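Local coordinates for protein putative hydrolase (Acinetobacter sp. NBRC 100985, PDB 4XUK) that hydrolyses organophosphorus compounds, and probably lactones, at a two-zinc active site of the metallo-beta-lactamase superfamily, at residues Asn24-Ser27 with Pro28-Lys32; Ser78-Gly81 with Ser82-Ser86; Ser86-Ser89 with Asn90-Ala93. The protein carries 2 engineered substitutions. One frame throughout, in Å; residues are numbered along the deposited sequence.

How the contacts relate
Contact 2 (78-86) lies at the surface, whereas contacts 1 (24-32) and 3 (86-93) are partly buried. All three rest on strand 14-26: contact 1 continues its end into a 3-10 segment, contact 2 reaches it through His83 and Leu84, and contact 3, the short helix after that loop, through Val87, Asn90 and Leu91. Ser86 is common to contacts 2 and 3. Backbone bonds run i to i+3 in contacts 1 and 2, i to i+4 in contact 3. Contact 1 joins apolar packing to a serine-held turn, contact 2 sets two rings at the surface, and contact 3 pairs a sheet-facing apolar side with a water-linked polar one. Contacts 1 and 2 touch through a probable hydrogen bond, Asn24 OD1 to His83 NE2.

Contact 1: residues Asn24-Ser27 with Pro28-Lys32; sequences NFMS and PNLFK
Met26, at the end of strand 14-26, meets Leu30 along most of its length and Phe31 at its tip. Its CB lies 3.6 Å from Leu30 CD1, the shortest distance between these two side chains. The chi1 of 61° sets CG between the backbone N and the carbonyl carbon. From there the chain runs extended, and the same leucine methyl accompanies it: CG and SD are each 4.1 Å from Leu30 CD1. The terminal CE passes beyond the leucine and comes to 4.0 Å from Phe31 CZ, approaching the ring obliquely, with the two side chains at roughly a right angle. The nearest zinc ion is about 9 Å from the Met26 side chain.

The turn that brings Leu30 and Phe31 to the methionine is fixed by Ser27. Its carbonyl O accepts Leu30 N at 3.0 Å, a nearly straight bond (166° at the hydrogen) although the donor stands well above the carbonyl plane. Its hydroxyl OG, swung away from its own backbone N, takes up Asn29 N at 3.1 Å, which is an ST turn. A further i to i+3 bond, Phe31 N to Pro28 O at 3.2 Å, carries the tight winding on through the 3-10 segment 28-30.

Around this corner, Met26 pairs by its backbone with Val54 of strand 54-64 and packs on Thr56. Pro28 and Phe31 lean on Val39 of helix 36-45, and Phe31 also touches helix 225-228, so the corner joins the sheet to two helices.

Contact 2: residues Ser78-Gly81 with Ser82-Ser86; sequences SCFG and SHLGS
Phe80 and Leu84, four residues apart, meet through Phe80 CB and Leu84 CD1 at 3.8 Å. The leucine methyl sits at the edge of the phenyl ring, near its plane, and does not lie over a face. With Leu84 CG anti to its carbonyl carbon (chi1 -50°), CD1 is directed at Phe80 CB. The same CG lies over the centre of the neighbouring His83 ring, 3.8 Å above the plane. The imidazole in turn presents an edge to the preceding chain: His83 CE1 is 3.6 Å from Phe80 O, close to the ring plane. A chi1 of 65° puts His83 CG between its own backbone N and carbonyl carbon, and NE2 reaches a hydrogen bond with Asn24 OD1 of strand 14-26.

These side chains ride on two successive type I beta turns, Ser78 to Gly81 and Gly81 to Leu84, in the loop that leaves strand 69-72 of the metallo-beta-lactamase fold. The second is closed by Leu84 N to Gly81 O at 3.3 Å, a long but straight bond (168° at the hydrogen). Gly81 links the turns with a positive phi, where a CB would press on the preceding carbonyl O.

The disulfide from Cys79 to Cys115 ties the first turn to the chain just past helix 111-114. Phe80 rests on Pro111 and on the zinc ligand Asp112 of that helix, its side chain about 7 Å from a zinc ion.

Contact 3: residues Ser86-Ser89 with Asn90-Ala93; sequences SVLS and NLKA
Four backbone hydrogen bonds join Ser86-Ser89 to Asn90-Ala93, each spanning four residues and so defining an alpha-helical turn. They run from Asn90 N to Ser86 O, Leu91 N to Val87 O, Lys92 N to Leu88 O and Ala93 N to Ser89 O. The shortest, from Leu91 N to Val87 O, measures 2.9 Å.

The apolar contacts centre on Leu88. With CG anti to the backbone N (chi1 -176°), its isobutyl end turns along the helix toward Lys92, whose extended chain crosses it. CG and CD of the lysine run past the Leu88 carbonyl O, and CE then packs on the leucine branch, with Lys92 CE 3.7 Å from Leu88 CG. Lys92 NZ ends beside the leucine, near CD2. Between Leu88 CD1 and Leu91 CD2 the approach is looser, at 4.4 Å.

Among the polar side chains, Ser89 and Asn90 share a water. It stands 2.9 Å from Ser89 OG and donates to Asn90 OD1 at 2.6 Å. That oxygen has a second partner in Gly5 N, and ND2 bonds to Leu20 O. Both ends of the buried amide are therefore engaged, which fixes its rotation and ties the helix to the N-terminal chain and to strand 14-26.

Val87 N is held by Asp21 OD1 near the start of the helix. Val87 and Leu91 face the sheet, touching Leu19 of strand 14-26 and, respectively, Ala60 and Leu62 of strand 54-64. Helix 87-93 is the helix of the beta-alpha-beta crossover between the adjacent parallel strands 69-72 and 103-105, and it packs on the mixed sheet as the outer helices do in the alpha-beta-beta-alpha sandwich of the metallo-beta-lactamase fold.

Contact 1: residues Asn24-Ser27 with Pro28-Lys32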
loop_
_atom_site.group_PDB
_atom_site.type_symbol
_atom_site.label_atom_id
_atom_site.label_comp_id
_atom_site.label_asym_id
_atom_site.label_seq_id
_atom_site.Cartn_x
_atom_site.Cartn_y
_atom_site.Cartn_z
ATOM N N ASN A 24 -12.786 -7.474 -5.879
ATOM C CA ASN A 24 -13.898 -7.257 -6.768
ATOM C C ASN A 24 -13.799 -6.013 -7.610
ATOM O O ASN A 24 -13.101 -5.121 -7.274
ATOM C CB ASN A 24 -15.206 -7.208 -6.044
ATOM C CG ASN A 24 -15.603 -8.529 -5.473
ATOM O OD1 ASN A 24 -15.185 -9.569 -5.878
ATOM N ND2 ASN A 24 -16.412 -8.459 -4.505
ATOM N N PHE A 25 -14.575 -5.969 -8.685
ATOM C CA PHE A 25 -14.679 -4.755 -9.492
ATOM C C PHE A 25 -16.151 -4.395 -9.661
ATOM O O PHE A 25 -16.818 -4.888 -10.569
ATOM C CB PHE A 25 -13.991 -4.946 -10.848
ATOM C CG PHE A 25 -12.507 -5.157 -10.742
ATOM C CD1 PHE A 25 -11.990 -6.426 -10.531
ATOM C CD2 PHE A 25 -11.632 -4.085 -10.842
ATOM C CE1 PHE A 25 -10.627 -6.622 -10.416
ATOM C CE2 PHE A 25 -10.264 -4.277 -10.734
ATOM C CZ PHE A 25 -9.764 -5.553 -10.517
ATOM N N MET A 26 -16.662 -3.552 -8.771
ATOM C CA MET A 26 -18.096 -3.288 -8.731
ATOM C C MET A 26 -18.529 -2.124 -9.621
ATOM O O MET A 26 -17.723 -1.269 -9.992
ATOM C CB MET A 26 -18.572 -3.088 -7.289
ATOM C CG MET A 26 -17.944 -1.928 -6.559
ATOM S SD MET A 26 -18.413 -1.864 -4.800
ATOM C CE MET A 26 -17.396 -0.474 -4.280
ATOM N N SER A 27 -19.804 -2.109 -9.989
ATOM C CA SER A 27 -20.331 -1.029 -10.816
ATOM C C SER A 27 -20.288 0.297 -10.066
ATOM O O SER A 27 -20.652 0.353 -8.904
ATOM C CB SER A 27 -21.780 -1.331 -11.208
ATOM O OG SER A 27 -22.305 -0.273 -11.986
ATOM N N PRO A 28 -19.869 1.384 -10.737
ATOM C CA PRO A 28 -19.995 2.707 -10.107
ATOM C C PRO A 28 -21.454 3.049 -9.800
ATOM O O PRO A 28 -21.717 3.906 -8.948
ATOM C CB PRO A 28 -19.448 3.666 -11.178
ATOM C CG PRO A 28 -19.577 2.915 -12.479
ATOM C CD PRO A 28 -19.327 1.468 -12.105
ATOM N N ASN A 29 -22.391 2.386 -10.476
ATOM C CA ASN A 29 -23.810 2.605 -10.203
ATOM C C ASN A 29 -24.249 2.151 -8.810
ATOM O O ASN A 29 -25.344 2.484 -8.368
ATOM C CB ASN A 29 -24.682 1.909 -11.252
ATOM C CG ASN A 29 -24.553 2.536 -12.627
ATOM O OD1 ASN A 29 -24.215 1.860 -13.604
ATOM N ND2 ASN A 29 -24.817 3.836 -12.711
ATOM N N LEU A 30 -23.416 1.374 -8.123
ATOM C CA LEU A 30 -23.771 0.926 -6.777
ATOM C C LEU A 30 -23.728 2.076 -5.771
ATOM O O LEU A 30 -24.338 1.995 -4.703
ATOM C CB LEU A 30 -22.881 -0.235 -6.330
ATOM C CG LEU A 30 -23.003 -1.524 -7.141
ATOM C CD1 LEU A 30 -22.032 -2.575 -6.628
ATOM C CD2 LEU A 30 -24.430 -2.068 -7.120
ATOM N N PHE A 31 -23.020 3.151 -6.112
ATOM C CA PHE A 31 -23.014 4.332 -5.254
ATOM C C PHE A 31 -24.346 5.055 -5.413
ATOM O O PHE A 31 -24.764 5.357 -6.530
ATOM C CB PHE A 31 -21.831 5.241 -5.582
ATOM C CG PHE A 31 -20.490 4.633 -5.231
ATOM C CD1 PHE A 31 -20.144 4.401 -3.904
ATOM C CD2 PHE A 31 -19.588 4.286 -6.224
ATOM C CE1 PHE A 31 -18.914 3.831 -3.580
ATOM C CE2 PHE A 31 -18.364 3.725 -5.911
ATOM C CZ PHE A 31 -18.022 3.500 -4.589
ATOM N N LYS A 32 -24.997 5.345 -4.314
ATOM C CA LYS A 32 -26.369 5.810 -4.296
ATOM C C LYS A 32 -26.518 7.298 -4.147
ATOM O O LYS A 32 -25.771 7.924 -3.468
ATOM C CB LYS A 32 -27.140 5.134 -3.159
ATOM C CG LYS A 32 -27.582 3.710 -3.403
ATOM C CD LYS A 32 -29.051 3.509 -3.057
ATOM C CE LYS A 32 -29.365 3.634 -1.580
ATOM N NZ LYS A 32 -30.151 4.839 -1.237
#

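Contact 2: residues Ser78-Gly81 with Ser82-Ser86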
loop_
_atom_site.group_PDB
_atom_site.type_symbol
_atom_site.label_atom_id
_atom_site.label_comp_id
_atom_site.label_asym_id
_atom_site.label_seq_id
_atom_site.Cartn_x
_atom_site.Cartn_y
_atom_site.Cartn_z
ATOM N N SER A 78 -16.043 -20.095 -1.073
ATOM C CA SER A 78 -16.623 -20.325 -2.392
ATOM C C SER A 78 -18.024 -19.732 -2.608
ATOM O O SER A 78 -18.637 -20.037 -3.551
ATOM C CB SER A 78 -16.765 -21.810 -2.674
ATOM O OG SER A 78 -15.614 -22.528 -2.491
ATOM N N CYS A 79 -18.509 -18.912 -1.695
ATOM C CA CYS A 79 -19.886 -18.438 -1.718
ATOM C C CYS A 79 -20.149 -17.412 -2.824
ATOM O O CYS A 79 -21.313 -17.167 -3.174
ATOM C CB CYS A 79 -20.263 -17.839 -0.360
ATOM S SG CYS A 79 -20.536 -19.066 0.962
ATOM N N PHE A 80 -19.087 -16.813 -3.369
ATOM C CA PHE A 80 -19.243 -15.753 -4.376
ATOM C C PHE A 80 -18.420 -16.034 -5.613
ATOM O O PHE A 80 -18.110 -15.124 -6.380
ATOM C CB PHE A 80 -18.842 -14.385 -3.813
ATOM C CG PHE A 80 -19.926 -13.705 -3.033
ATOM C CD1 PHE A 80 -21.263 -13.914 -3.348
ATOM C CD2 PHE A 80 -19.615 -12.849 -1.989
ATOM C CE1 PHE A 80 -22.274 -13.281 -2.634
ATOM C CE2 PHE A 80 -20.622 -12.207 -1.274
ATOM C CZ PHE A 80 -21.951 -12.425 -1.595
ATOM N N GLY A 81 -18.053 -17.288 -5.821
ATOM C CA GLY A 81 -17.293 -17.606 -7.011
ATOM C C GLY A 81 -15.783 -17.616 -6.865
ATOM O O GLY A 81 -15.210 -17.107 -5.892
ATOM N N SER A 82 -15.155 -18.176 -7.890
ATOM C CA SER A 82 -13.763 -18.598 -7.899
ATOM C C SER A 82 -12.712 -17.534 -7.559
ATOM O O SER A 82 -11.609 -17.878 -7.113
ATOM C CB SER A 82 -13.460 -19.206 -9.278
ATOM O OG SER A 82 -12.311 -20.031 -9.246
ATOM N N HIS A 83 -13.022 -16.255 -7.772
ATOM C CA HIS A 83 -11.986 -15.227 -7.605
ATOM C C HIS A 83 -11.716 -14.818 -6.149
ATOM O O HIS A 83 -10.701 -14.180 -5.867
ATOM C CB HIS A 83 -12.253 -13.997 -8.486
ATOM C CG HIS A 83 -13.494 -13.245 -8.122
ATOM N ND1 HIS A 83 -14.735 -13.842 -8.061
ATOM C CD2 HIS A 83 -13.685 -11.945 -7.794
ATOM C CE1 HIS A 83 -15.637 -12.941 -7.709
ATOM N NE2 HIS A 83 -15.025 -11.782 -7.541
ATOM N N LEU A 84 -12.614 -15.181 -5.232
ATOM C CA LEU A 84 -12.401 -14.895 -3.812
ATOM C C LEU A 84 -12.049 -16.178 -3.064
ATOM O O LEU A 84 -11.866 -17.225 -3.688
ATOM C CB LEU A 84 -13.644 -14.238 -3.212
ATOM C CG LEU A 84 -14.189 -13.039 -3.991
ATOM C CD1 LEU A 84 -15.511 -12.532 -3.393
ATOM C CD2 LEU A 84 -13.162 -11.907 -4.068
ATOM N N GLY A 85 -11.930 -16.101 -1.736
ATOM C CA GLY A 85 -11.671 -17.289 -0.936
ATOM C C GLY A 85 -10.212 -17.496 -0.549
ATOM O O GLY A 85 -9.856 -18.556 -0.012
ATOM N N SER A 86 -9.364 -16.499 -0.802
ATOM C CA SER A 86 -7.925 -16.637 -0.524
ATOM C C SER A 86 -7.523 -16.498 0.948
ATOM O O SER A 86 -6.356 -16.705 1.282
ATOM C CB SER A 86 -7.117 -15.629 -1.355
ATOM O OG SER A 86 -7.100 -15.990 -2.718
#

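Contact 3: residues Ser86-Ser89 with Asn90-Ala93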
loop_
_atom_site.group_PDB
_atom_site.type_symbol
_atom_site.label_atom_id
_atom_site.label_comp_id
_atom_site.label_asym_id
_atom_site.label_seq_id
_atom_site.Cartn_x
_atom_site.Cartn_y
_atom_site.Cartn_z
ATOM N N SER A 86 -9.364 -16.499 -0.802
ATOM C CA SER A 86 -7.925 -16.637 -0.524
ATOM C C SER A 86 -7.523 -16.498 0.948
ATOM O O SER A 86 -6.356 -16.705 1.282
ATOM C CB SER A 86 -7.117 -15.629 -1.355
ATOM O OG SER A 86 -7.100 -15.990 -2.718
ATOM N N VAL A 87 -8.463 -16.139 1.825
ATOM C CA VAL A 87 -8.107 -15.846 3.222
ATOM C C VAL A 87 -7.318 -16.965 3.886
ATOM O O VAL A 87 -6.281 -16.714 4.505
ATOM C CB VAL A 87 -9.337 -15.474 4.089
ATOM C CG1 VAL A 87 -9.031 -15.679 5.580
ATOM C CG2 VAL A 87 -9.733 -14.029 3.846
ATOM N N LEU A 88 -7.783 -18.201 3.747
ATOM C CA LEU A 88 -7.109 -19.316 4.438
ATOM C C LEU A 88 -5.718 -19.586 3.867
ATOM O O LEU A 88 -4.770 -19.872 4.614
ATOM C CB LEU A 88 -7.958 -20.597 4.411
ATOM C CG LEU A 88 -7.409 -21.803 5.189
ATOM C CD1 LEU A 88 -7.046 -21.433 6.631
ATOM C CD2 LEU A 88 -8.409 -22.968 5.167
ATOM N N SER A 89 -5.594 -19.486 2.550
ATOM C CA SER A 89 -4.313 -19.717 1.900
ATOM C C SER A 89 -3.289 -18.693 2.354
ATOM O O SER A 89 -2.136 -19.032 2.566
ATOM C CB SER A 89 -4.449 -19.655 0.380
ATOM O OG SER A 89 -3.157 -19.647 -0.186
ATOM N N ASN A 90 -3.721 -17.444 2.530
ATOM C CA ASN A 90 -2.813 -16.396 2.997
ATOM C C ASN A 90 -2.506 -16.488 4.496
ATOM O O ASN A 90 -1.418 -16.100 4.933
ATOM C CB ASN A 90 -3.345 -15.005 2.607
ATOM C CG ASN A 90 -3.173 -14.709 1.115
ATOM O OD1 ASN A 90 -2.131 -15.016 0.526
ATOM N ND2 ASN A 90 -4.202 -14.121 0.497
ATOM N N LEU A 91 -3.456 -16.998 5.280
ATOM C CA LEU A 91 -3.197 -17.284 6.691
ATOM C C LEU A 91 -2.031 -18.265 6.814
ATOM O O LEU A 91 -1.093 -18.053 7.604
ATOM C CB LEU A 91 -4.456 -17.851 7.350
ATOM C CG LEU A 91 -4.458 -18.110 8.853
ATOM C CD1 LEU A 91 -5.861 -17.911 9.401
ATOM C CD2 LEU A 91 -3.983 -19.529 9.135
ATOM N N LYS A 92 -2.085 -19.329 6.017
ATOM C CA LYS A 92 -1.021 -20.337 6.009
ATOM C C LYS A 92 0.284 -19.778 5.441
ATOM O O LYS A 92 1.369 -20.085 5.925
ATOM C CB LYS A 92 -1.477 -21.578 5.230
ATOM C CG LYS A 92 -2.641 -22.321 5.904
ATOM C CD LYS A 92 -3.329 -23.309 4.941
ATOM C CE LYS A 92 -4.468 -24.038 5.642
ATOM N NZ LYS A 92 -5.215 -24.990 4.756
ATOM N N ALA A 93 0.179 -18.925 4.433
ATOM C CA ALA A 93 1.372 -18.329 3.840
ATOM C C ALA A 93 2.060 -17.399 4.835
ATOM O O ALA A 93 3.292 -17.251 4.815
ATOM C CB ALA A 93 1.004 -17.577 2.558
HETATM O O HOH W 1 -1.422 -17.379 -0.412
#